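Local coordinates for disulfide bond forming protein (DsbF) (Mycobacterium tuberculosis, PDB 3IOS) that probably oxidises reduced, unfolded secreted proteins to form their disulfide bonds, as a thioredoxin-fold disulfide oxidoreductase, at residues 42-47 / 120-125; 20-25 / 98-103; 58-63 / 135-140. All blocks are in the same frame, centred on the assembly; numbering follows the deposited sequence.

Contact 1: residues 42-47 / 120-125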
loop_
_atom_site.group_PDB
_atom_site.type_symbol
_atom_site.label_atom_id
_atom_site.label_comp_id
_atom_site.label_asym_id
_atom_site.label_seq_id
_atom_site.Cartn_x
_atom_site.Cartn_y
_atom_site.Cartn_z
ATOM N N ALA A 42 3.429 9.326 0.594
ATOM C CA ALA A 42 2.565 8.160 0.683
ATOM C C ALA A 42 3.330 6.881 0.416
ATOM O O ALA A 42 4.378 6.883 -0.229
ATOM C CB ALA A 42 1.399 8.292 -0.306
ATOM N N VAL A 43 2.808 5.786 0.947
ATOM C CA VAL A 43 3.422 4.488 0.731
ATOM C C VAL A 43 2.324 3.507 0.371
ATOM O O VAL A 43 1.351 3.372 1.106
ATOM C CB VAL A 43 4.126 3.963 1.993
ATOM C CG1 VAL A 43 4.669 2.560 1.736
ATOM C CG2 VAL A 43 5.251 4.901 2.388
ATOM N N LEU A 44 2.470 2.846 -0.771
ATOM C CA LEU A 44 1.500 1.840 -1.173
ATOM C C LEU A 44 2.164 0.493 -0.943
ATOM O O LEU A 44 3.270 0.233 -1.422
ATOM C CB LEU A 44 1.103 2.006 -2.645
ATOM C CG LEU A 44 0.271 3.269 -2.903
ATOM C CD1 LEU A 44 1.152 4.324 -3.560
ATOM C CD2 LEU A 44 -0.922 2.946 -3.788
ATOM N N TRP A 45 1.490 -0.355 -0.177
ATOM C CA TRP A 45 1.996 -1.673 0.150
ATOM C C TRP A 45 1.143 -2.717 -0.563
ATOM O O TRP A 45 -0.043 -2.872 -0.262
ATOM C CB TRP A 45 1.944 -1.844 1.670
ATOM C CG TRP A 45 2.132 -3.226 2.173
ATOM C CD1 TRP A 45 3.120 -4.102 1.828
ATOM C CD2 TRP A 45 1.330 -3.891 3.154
ATOM N NE1 TRP A 45 2.984 -5.268 2.534
ATOM C CE2 TRP A 45 1.894 -5.166 3.357
ATOM C CE3 TRP A 45 0.192 -3.528 3.887
ATOM C CZ2 TRP A 45 1.355 -6.092 4.263
ATOM C CZ3 TRP A 45 -0.344 -4.451 4.791
ATOM C CH2 TRP A 45 0.240 -5.716 4.968
ATOM N N PHE A 46 1.758 -3.427 -1.505
ATOM C CA PHE A 46 1.050 -4.438 -2.282
ATOM C C PHE A 46 1.157 -5.785 -1.593
ATOM O O PHE A 46 2.258 -6.292 -1.360
ATOM C CB PHE A 46 1.634 -4.500 -3.694
ATOM C CG PHE A 46 1.597 -3.179 -4.412
ATOM C CD1 PHE A 46 2.524 -2.179 -4.116
ATOM C CD2 PHE A 46 0.605 -2.915 -5.352
ATOM C CE1 PHE A 46 2.459 -0.939 -4.747
ATOM C CE2 PHE A 46 0.535 -1.676 -5.986
ATOM C CZ PHE A 46 1.464 -0.688 -5.681
ATOM N N TRP A 47 0.005 -6.357 -1.256
ATOM C CA TRP A 47 -0.030 -7.638 -0.558
ATOM C C TRP A 47 -1.104 -8.588 -1.069
ATOM O O TRP A 47 -2.023 -8.182 -1.779
ATOM C CB TRP A 47 -0.232 -7.421 0.956
ATOM C CG TRP A 47 -1.494 -6.681 1.369
ATOM C CD1 TRP A 47 -1.651 -5.330 1.509
ATOM C CD2 TRP A 47 -2.749 -7.268 1.739
ATOM N NE1 TRP A 47 -2.923 -5.040 1.955
ATOM C CE2 TRP A 47 -3.616 -6.212 2.110
ATOM C CE3 TRP A 47 -3.220 -8.586 1.811
ATOM C CZ2 TRP A 47 -4.930 -6.429 2.526
ATOM C CZ3 TRP A 47 -4.533 -8.803 2.228
ATOM C CH2 TRP A 47 -5.368 -7.731 2.587
ATOM N N ALA A 120 5.427 0.978 -2.977
ATOM C CA ALA A 120 5.570 2.114 -3.876
ATOM C C ALA A 120 5.701 3.334 -2.982
ATOM O O ALA A 120 4.815 3.616 -2.175
ATOM C CB ALA A 120 4.363 2.246 -4.786
ATOM N N PHE A 121 6.821 4.040 -3.103
ATOM C CA PHE A 121 7.043 5.228 -2.291
ATOM C C PHE A 121 6.767 6.465 -3.123
ATOM O O PHE A 121 7.322 6.641 -4.206
ATOM C CB PHE A 121 8.476 5.234 -1.737
ATOM C CG PHE A 121 8.773 4.055 -0.848
ATOM C CD1 PHE A 121 9.227 2.853 -1.386
ATOM C CD2 PHE A 121 8.517 4.120 0.518
ATOM C CE1 PHE A 121 9.421 1.735 -0.575
ATOM C CE2 PHE A 121 8.707 3.004 1.335
ATOM C CZ PHE A 121 9.159 1.809 0.785
ATOM N N VAL A 122 5.876 7.305 -2.613
ATOM C CA VAL A 122 5.481 8.521 -3.301
ATOM C C VAL A 122 5.902 9.739 -2.499
ATOM O O VAL A 122 5.470 9.903 -1.362
ATOM C CB VAL A 122 3.952 8.564 -3.472
ATOM C CG1 VAL A 122 3.558 9.767 -4.307
ATOM C CG2 VAL A 122 3.461 7.266 -4.108
ATOM N N ASP A 123 6.745 10.595 -3.071
ATOM C CA ASP A 123 7.149 11.784 -2.332
ATOM C C ASP A 123 6.134 12.890 -2.633
ATOM O O ASP A 123 5.309 12.751 -3.541
ATOM C CB ASP A 123 8.602 12.188 -2.678
ATOM C CG ASP A 123 8.755 12.799 -4.058
ATOM O OD1 ASP A 123 9.913 12.898 -4.519
ATOM O OD2 ASP A 123 7.753 13.196 -4.682
ATOM N N PRO A 124 6.156 13.988 -1.864
ATOM C CA PRO A 124 5.207 15.085 -2.085
ATOM C C PRO A 124 5.196 15.704 -3.479
ATOM O O PRO A 124 4.227 16.359 -3.860
ATOM C CB PRO A 124 5.591 16.092 -1.006
ATOM C CG PRO A 124 6.087 15.212 0.101
ATOM C CD PRO A 124 6.958 14.238 -0.654
ATOM N N HIS A 125 6.267 15.505 -4.238
ATOM C CA HIS A 125 6.336 16.058 -5.584
ATOM C C HIS A 125 5.696 15.123 -6.601
ATOM O O HIS A 125 5.577 15.462 -7.777
ATOM C CB HIS A 125 7.788 16.330 -5.978
ATOM C CG HIS A 125 8.452 17.381 -5.144
ATOM N ND1 HIS A 125 7.900 18.629 -4.942
ATOM C CD2 HIS A 125 9.629 17.378 -4.473
ATOM C CE1 HIS A 125 8.707 19.347 -4.184
ATOM N NE2 HIS A 125 9.764 18.612 -3.885
#

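Contact 2: residues 20-25 / 98-103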
loop_
_atom_site.group_PDB
_atom_site.type_symbol
_atom_site.label_atom_id
_atom_site.label_comp_id
_atom_site.label_asym_id
_atom_site.label_seq_id
_atom_site.Cartn_x
_atom_site.Cartn_y
_atom_site.Cartn_z
ATOM N N LEU A 20 -0.314 8.063 -10.490
ATOM C CA LEU A 20 -1.390 8.281 -9.529
ATOM C C LEU A 20 -2.763 8.354 -10.180
ATOM O O LEU A 20 -3.771 8.532 -9.503
ATOM C CB LEU A 20 -1.135 9.565 -8.736
ATOM C CG LEU A 20 0.112 9.553 -7.846
ATOM C CD1 LEU A 20 0.183 10.849 -7.054
ATOM C CD2 LEU A 20 0.051 8.360 -6.900
ATOM N N GLN A 21 -2.807 8.209 -11.497
ATOM C CA GLN A 21 -4.078 8.278 -12.195
ATOM C C GLN A 21 -4.789 6.940 -12.221
ATOM O O GLN A 21 -4.771 6.224 -13.222
ATOM C CB GLN A 21 -3.865 8.813 -13.610
ATOM C CG GLN A 21 -3.358 10.249 -13.618
ATOM C CD GLN A 21 -3.235 10.830 -15.013
ATOM O OE1 GLN A 21 -2.344 10.461 -15.779
ATOM N NE2 GLN A 21 -4.138 11.743 -15.351
ATOM N N PHE A 22 -5.414 6.612 -11.097
ATOM C CA PHE A 22 -6.154 5.367 -10.951
ATOM C C PHE A 22 -7.197 5.536 -9.856
ATOM O O PHE A 22 -7.082 6.416 -9.005
ATOM C CB PHE A 22 -5.194 4.216 -10.608
ATOM C CG PHE A 22 -4.627 4.279 -9.209
ATOM C CD1 PHE A 22 -5.346 3.782 -8.126
ATOM C CD2 PHE A 22 -3.368 4.831 -8.978
ATOM C CE1 PHE A 22 -4.824 3.836 -6.832
ATOM C CE2 PHE A 22 -2.838 4.890 -7.685
ATOM C CZ PHE A 22 -3.568 4.388 -6.613
ATOM N N SER A 23 -8.230 4.705 -9.898
ATOM C CA SER A 23 -9.272 4.749 -8.886
ATOM C C SER A 23 -9.423 3.327 -8.365
ATOM O O SER A 23 -8.945 2.384 -8.992
ATOM C CB SER A 23 -10.589 5.243 -9.488
ATOM O OG SER A 23 -10.969 4.445 -10.592
ATOM N N ALA A 24 -10.071 3.177 -7.218
ATOM C CA ALA A 24 -10.261 1.859 -6.633
ATOM C C ALA A 24 -11.310 1.904 -5.534
ATOM O O ALA A 24 -11.819 2.969 -5.195
ATOM C CB ALA A 24 -8.932 1.343 -6.072
ATOM N N LYS A 25 -11.639 0.736 -4.989
ATOM C CA LYS A 25 -12.613 0.640 -3.906
ATOM C C LYS A 25 -11.903 0.132 -2.659
ATOM O O LYS A 25 -11.086 -0.784 -2.743
ATOM C CB LYS A 25 -13.735 -0.337 -4.274
ATOM C CG LYS A 25 -14.847 0.236 -5.148
ATOM C CD LYS A 25 -15.781 1.130 -4.341
ATOM C CE LYS A 25 -16.978 1.585 -5.165
ATOM N NZ LYS A 25 -17.866 2.496 -4.387
ATOM N N THR A 98 -5.865 2.873 5.038
ATOM C CA THR A 98 -6.640 2.470 3.873
ATOM C C THR A 98 -6.199 1.163 3.230
ATOM O O THR A 98 -5.011 0.948 2.995
ATOM C CB THR A 98 -6.604 3.565 2.784
ATOM O OG1 THR A 98 -7.054 4.808 3.336
ATOM C CG2 THR A 98 -7.498 3.182 1.611
ATOM N N GLN A 99 -7.168 0.296 2.942
ATOM C CA GLN A 99 -6.894 -0.978 2.281
ATOM C C GLN A 99 -7.726 -1.046 0.995
ATOM O O GLN A 99 -8.950 -0.927 1.040
ATOM C CB GLN A 99 -7.275 -2.156 3.185
ATOM C CG GLN A 99 -6.485 -2.265 4.475
ATOM C CD GLN A 99 -5.018 -2.535 4.244
ATOM O OE1 GLN A 99 -4.613 -2.968 3.160
ATOM N NE2 GLN A 99 -4.207 -2.290 5.267
ATOM N N LEU A 100 -7.067 -1.226 -0.146
ATOM C CA LEU A 100 -7.773 -1.319 -1.424
ATOM C C LEU A 100 -7.954 -2.769 -1.845
ATOM O O LEU A 100 -7.023 -3.573 -1.767
ATOM C CB LEU A 100 -7.004 -0.590 -2.528
ATOM C CG LEU A 100 -6.610 0.856 -2.240
ATOM C CD1 LEU A 100 -5.941 1.445 -3.466
ATOM C CD2 LEU A 100 -7.835 1.656 -1.855
ATOM N N ALA A 101 -9.159 -3.101 -2.299
ATOM C CA ALA A 101 -9.447 -4.459 -2.760
ATOM C C ALA A 101 -9.268 -4.465 -4.276
ATOM O O ALA A 101 -10.222 -4.236 -5.021
ATOM C CB ALA A 101 -10.871 -4.846 -2.388
ATOM N N ASP A 102 -8.043 -4.729 -4.723
ATOM C CA ASP A 102 -7.702 -4.724 -6.145
ATOM C C ASP A 102 -7.972 -6.064 -6.827
ATOM O O ASP A 102 -7.069 -6.678 -7.398
ATOM C CB ASP A 102 -6.225 -4.323 -6.305
ATOM C CG ASP A 102 -5.837 -4.061 -7.749
ATOM O OD1 ASP A 102 -6.644 -3.444 -8.478
ATOM O OD2 ASP A 102 -4.721 -4.455 -8.149
ATOM N N THR A 103 -9.227 -6.500 -6.778
ATOM C CA THR A 103 -9.615 -7.770 -7.374
ATOM C C THR A 103 -9.459 -7.816 -8.889
ATOM O O THR A 103 -9.211 -8.884 -9.453
ATOM C CB THR A 103 -11.067 -8.146 -7.001
ATOM O OG1 THR A 103 -11.954 -7.081 -7.362
ATOM C CG2 THR A 103 -11.177 -8.408 -5.509
HETATM O O HOH W 1 -10.285 -1.624 -6.066
#

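Contact 3: residues 58-63 / 135-140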
loop_
_atom_site.group_PDB
_atom_site.type_symbol
_atom_site.label_atom_id
_atom_site.label_comp_id
_atom_site.label_asym_id
_atom_site.label_seq_id
_atom_site.Cartn_x
_atom_site.Cartn_y
_atom_site.Cartn_z
ATOM N N ALA A 58 3.039 -7.567 7.743
ATOM C CA ALA A 58 1.866 -6.794 8.139
ATOM C C ALA A 58 2.032 -6.002 9.439
ATOM O O ALA A 58 1.777 -4.802 9.467
ATOM C CB ALA A 58 0.646 -7.705 8.226
ATOM N N PRO A 59 2.471 -6.655 10.529
ATOM C CA PRO A 59 2.638 -5.911 11.786
ATOM C C PRO A 59 3.686 -4.805 11.686
ATOM O O PRO A 59 3.595 -3.782 12.370
ATOM C CB PRO A 59 3.018 -7.002 12.787
ATOM C CG PRO A 59 3.719 -8.014 11.936
ATOM C CD PRO A 59 2.838 -8.071 10.707
ATOM N N VAL A 60 4.675 -5.011 10.824
ATOM C CA VAL A 60 5.726 -4.024 10.622
ATOM C C VAL A 60 5.168 -2.812 9.882
ATOM O O VAL A 60 5.426 -1.667 10.254
ATOM C CB VAL A 60 6.881 -4.613 9.799
ATOM C CG1 VAL A 60 7.891 -3.533 9.471
ATOM C CG2 VAL A 60 7.538 -5.744 10.574
ATOM N N VAL A 61 4.405 -3.059 8.825
ATOM C CA VAL A 61 3.834 -1.953 8.079
ATOM C C VAL A 61 2.872 -1.194 8.989
ATOM O O VAL A 61 2.830 0.032 8.974
ATOM C CB VAL A 61 3.074 -2.439 6.828
ATOM C CG1 VAL A 61 2.496 -1.244 6.083
ATOM C CG2 VAL A 61 4.022 -3.210 5.910
ATOM N N GLY A 62 2.107 -1.929 9.790
ATOM C CA GLY A 62 1.169 -1.281 10.689
ATOM C C GLY A 62 1.871 -0.396 11.701
ATOM O O GLY A 62 1.418 0.709 11.998
ATOM N N GLN A 63 2.989 -0.879 12.226
ATOM C CA GLN A 63 3.747 -0.118 13.211
ATOM C C GLN A 63 4.308 1.162 12.601
ATOM O O GLN A 63 4.196 2.240 13.187
ATOM C CB GLN A 63 4.878 -0.981 13.772
ATOM C CG GLN A 63 5.581 -0.387 14.984
ATOM C CD GLN A 63 6.529 -1.374 15.645
ATOM O OE1 GLN A 63 7.177 -1.057 16.644
ATOM N NE2 GLN A 63 6.612 -2.579 15.089
ATOM N N MET A 135 10.709 -5.998 3.094
ATOM C CA MET A 135 11.361 -4.840 3.661
ATOM C C MET A 135 11.326 -4.891 5.175
ATOM O O MET A 135 10.289 -5.167 5.781
ATOM C CB MET A 135 10.700 -3.556 3.174
ATOM C CG MET A 135 11.574 -2.345 3.396
ATOM S SD MET A 135 10.997 -0.907 2.544
ATOM C CE MET A 135 11.195 -1.391 0.809
ATOM N N SER A 136 12.474 -4.624 5.782
ATOM C CA SER A 136 12.592 -4.633 7.227
ATOM C C SER A 136 11.966 -3.371 7.794
ATOM O O SER A 136 11.740 -2.392 7.076
ATOM C CB SER A 136 14.061 -4.678 7.634
ATOM O OG SER A 136 14.717 -3.497 7.216
ATOM N N GLN A 137 11.704 -3.389 9.095
ATOM C CA GLN A 137 11.120 -2.232 9.751
ATOM C C GLN A 137 12.060 -1.033 9.639
ATOM O O GLN A 137 11.621 0.093 9.417
ATOM C CB GLN A 137 10.832 -2.543 11.222
ATOM C CG GLN A 137 10.071 -1.437 11.926
ATOM C CD GLN A 137 9.601 -1.831 13.310
ATOM O OE1 GLN A 137 9.026 -2.901 13.500
ATOM N NE2 GLN A 137 9.832 -0.958 14.284
ATOM N N ASP A 138 13.360 -1.275 9.779
ATOM C CA ASP A 138 14.324 -0.189 9.676
ATOM C C ASP A 138 14.360 0.419 8.283
ATOM O O ASP A 138 14.387 1.641 8.137
ATOM C CB ASP A 138 15.733 -0.664 10.067
ATOM C CG ASP A 138 15.862 -0.942 11.554
ATOM O OD1 ASP A 138 15.237 -0.210 12.347
ATOM O OD2 ASP A 138 16.599 -1.878 11.933
ATOM N N GLU A 139 14.361 -0.416 7.246
ATOM C CA GLU A 139 14.389 0.137 5.908
ATOM C C GLU A 139 13.119 0.919 5.593
ATOM O O GLU A 139 13.184 1.994 5.001
ATOM C CB GLU A 139 14.587 -0.948 4.840
ATOM C CG GLU A 139 14.769 -0.315 3.465
ATOM C CD GLU A 139 15.006 -1.307 2.339
ATOM O OE1 GLU A 139 15.230 -2.499 2.617
ATOM O OE2 GLU A 139 14.975 -0.871 1.172
ATOM N N LEU A 140 11.967 0.381 5.980
ATOM C CA LEU A 140 10.701 1.058 5.712
ATOM C C LEU A 140 10.700 2.403 6.434
ATOM O O LEU A 140 10.324 3.427 5.863
ATOM C CB LEU A 140 9.527 0.189 6.184
ATOM C CG LEU A 140 8.113 0.713 5.904
ATOM C CD1 LEU A 140 7.939 1.025 4.420
ATOM C CD2 LEU A 140 7.102 -0.339 6.357
#

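Contact 1: residues 42-47 / 120-125
The ring of Phe46 meets Ala120 with its edge: CE1 lies 3.7 Å from Ala120 CB, close to the ring plane, and the backbone N of Ala120 sits at the same edge. With chi1 at -57°, Phe46 CG stands beside its own backbone N, which turns the CE1 edge toward Ala120; Trp108 meets this ring edge-to-face. The Phe121 ring approaches Val43 obliquely, its CD2 3.8 Å from Val43 CG2, as the two side chains lie alongside each other and point the same way. Trp47 CD1 lies over one face of the Trp45 ring, near its margin, and Trp45 also stacks with Tyr119.

Between the rings of Phe46 and Phe121, which lie on opposite faces, two antiparallel strands pair in the central sheet of the thioredoxin fold, where 42-47 lies between 72-77 and 118-122. Four backbone bonds of 2.8 to 2.9 Å join Ala42 to Val122 and Leu44 to Ala120, and these hydrogen-bonded pairs flank the non-hydrogen-bonded pair Val43-Phe121. Side chains alternate accordingly. Ala42, Leu44, Ala120 and Val122 share one face, where Leu44 CD1 crosses to Val122 CG2 at 3.8 Å. Ala120, with a single methyl, fits between Leu44 CB (3.9 Å from Ala120 CB) and the Phe46 edge, and Ala42 CB lies 4.1 Å from Val122 CB. Val43 and Phe121 face helix 137-147, whose Leu140 and Val144 extend this apolar layer. Beta-branched valine suits the extended backbone, and at Val43 both methyls, CG1 and CG2, meet Phe121 CE2.

Contact 2: residues 20-25 / 98-103
Leu100 and Lys25 bury the most surface here, followed by Ala24, and each meets its partners in a different way. Lys25 takes part through its backbone: its carbonyl O accepts from Ala101 N at 3.0 Å, a nearly linear bond (166° at the hydrogen) with the donor almost in line with the C=O. A water bridges the same two residues, accepting from Lys25 N at 2.9 Å and donating to Ala101 O at 2.8 Å. The long side chain of Lys25 leads away to a salt bridge with Asp31, which suits a charged residue at the exposed margin.

Leu100 supplies the apolar half. A chi2 of -176° sets CD1 opposite CA, so that this branch prolongs the chain and reaches Ala24 CB at 4.0 Å and the edge of the Phe22 ring, where Phe22 CE1 is 4.3 Å away. The single methyl of Ala24 is consistent with the close approach of strand 23-25, while Phe22 and Ala24 also rest on Val107 of helix 106-110.

The two strands run at 96° to each other and form no continuous ladder: the small antiparallel hairpin of 23-25 and 31-33 crosses an edge strand, 98-101, of the central sheet in this thioredoxin-fold domain.

Contact 3: residues 58-63 / 135-140
Gln137 reaches across to the helix 52-67 with its whole side chain. Its CB lies 3.6 Å from Val60 CG1, the same methyl that touches Gln137 CA at 3.5 Å, and CG follows at 3.9 Å from that methyl. With CG anti to the backbone N (chi1 -173°) and the chain extended beyond it, the amide is carried past Val60 to Gln63. There OE1 approaches Gln63 NE2 to 2.9 Å, but the angle is too poor for a hydrogen bond, and Gln137 NE2 stays 3.6 Å from Gln63 OE1. The two side chains cross at about a right angle, their amide planes turned 66° apart.

Nearer the sheet, Leu140 CD2 packs against Val61 CA at 4.0 Å. Helix 52-67, which has the Cys51-Cys54 pair at its start, and helix 137-147 thus pack side by side on one face of the thioredoxin-fold sheet, over Trp45, Tyr119 and Phe121. Ser136, at the N-cap of helix 137-147, accepts from Glu139 N with its hydroxyl. Val61 and Leu140 suit the inner side, Val60 CG1 the aliphatic part of Gln137, and the uncharged glutamines the outer margin, implying that apolar contact joins the helices while the amides add a close polar approach without charge.

Overall arrangement
From the N terminus, the chain passes first through 20-25, then the central strand 42-47, then helix 52-67 with 58-63. The second halves follow in the order 98-103, which closes contact 2, 120-125, which closes contact 1, and 135-140, which closes contact 3. Each loop therefore opens before the previous one has closed, and all three cross. Contact 2 ties the N-terminal hairpin to an edge strand of the central sheet, contact 1 joins two strands within that sheet, and contact 3 brings together two helices. Contact 1 touches both others, through Trp47 to Gln99 and through Phe121 to Met135, whereas contacts 2 and 3 lie on opposite sides of the chain's centre.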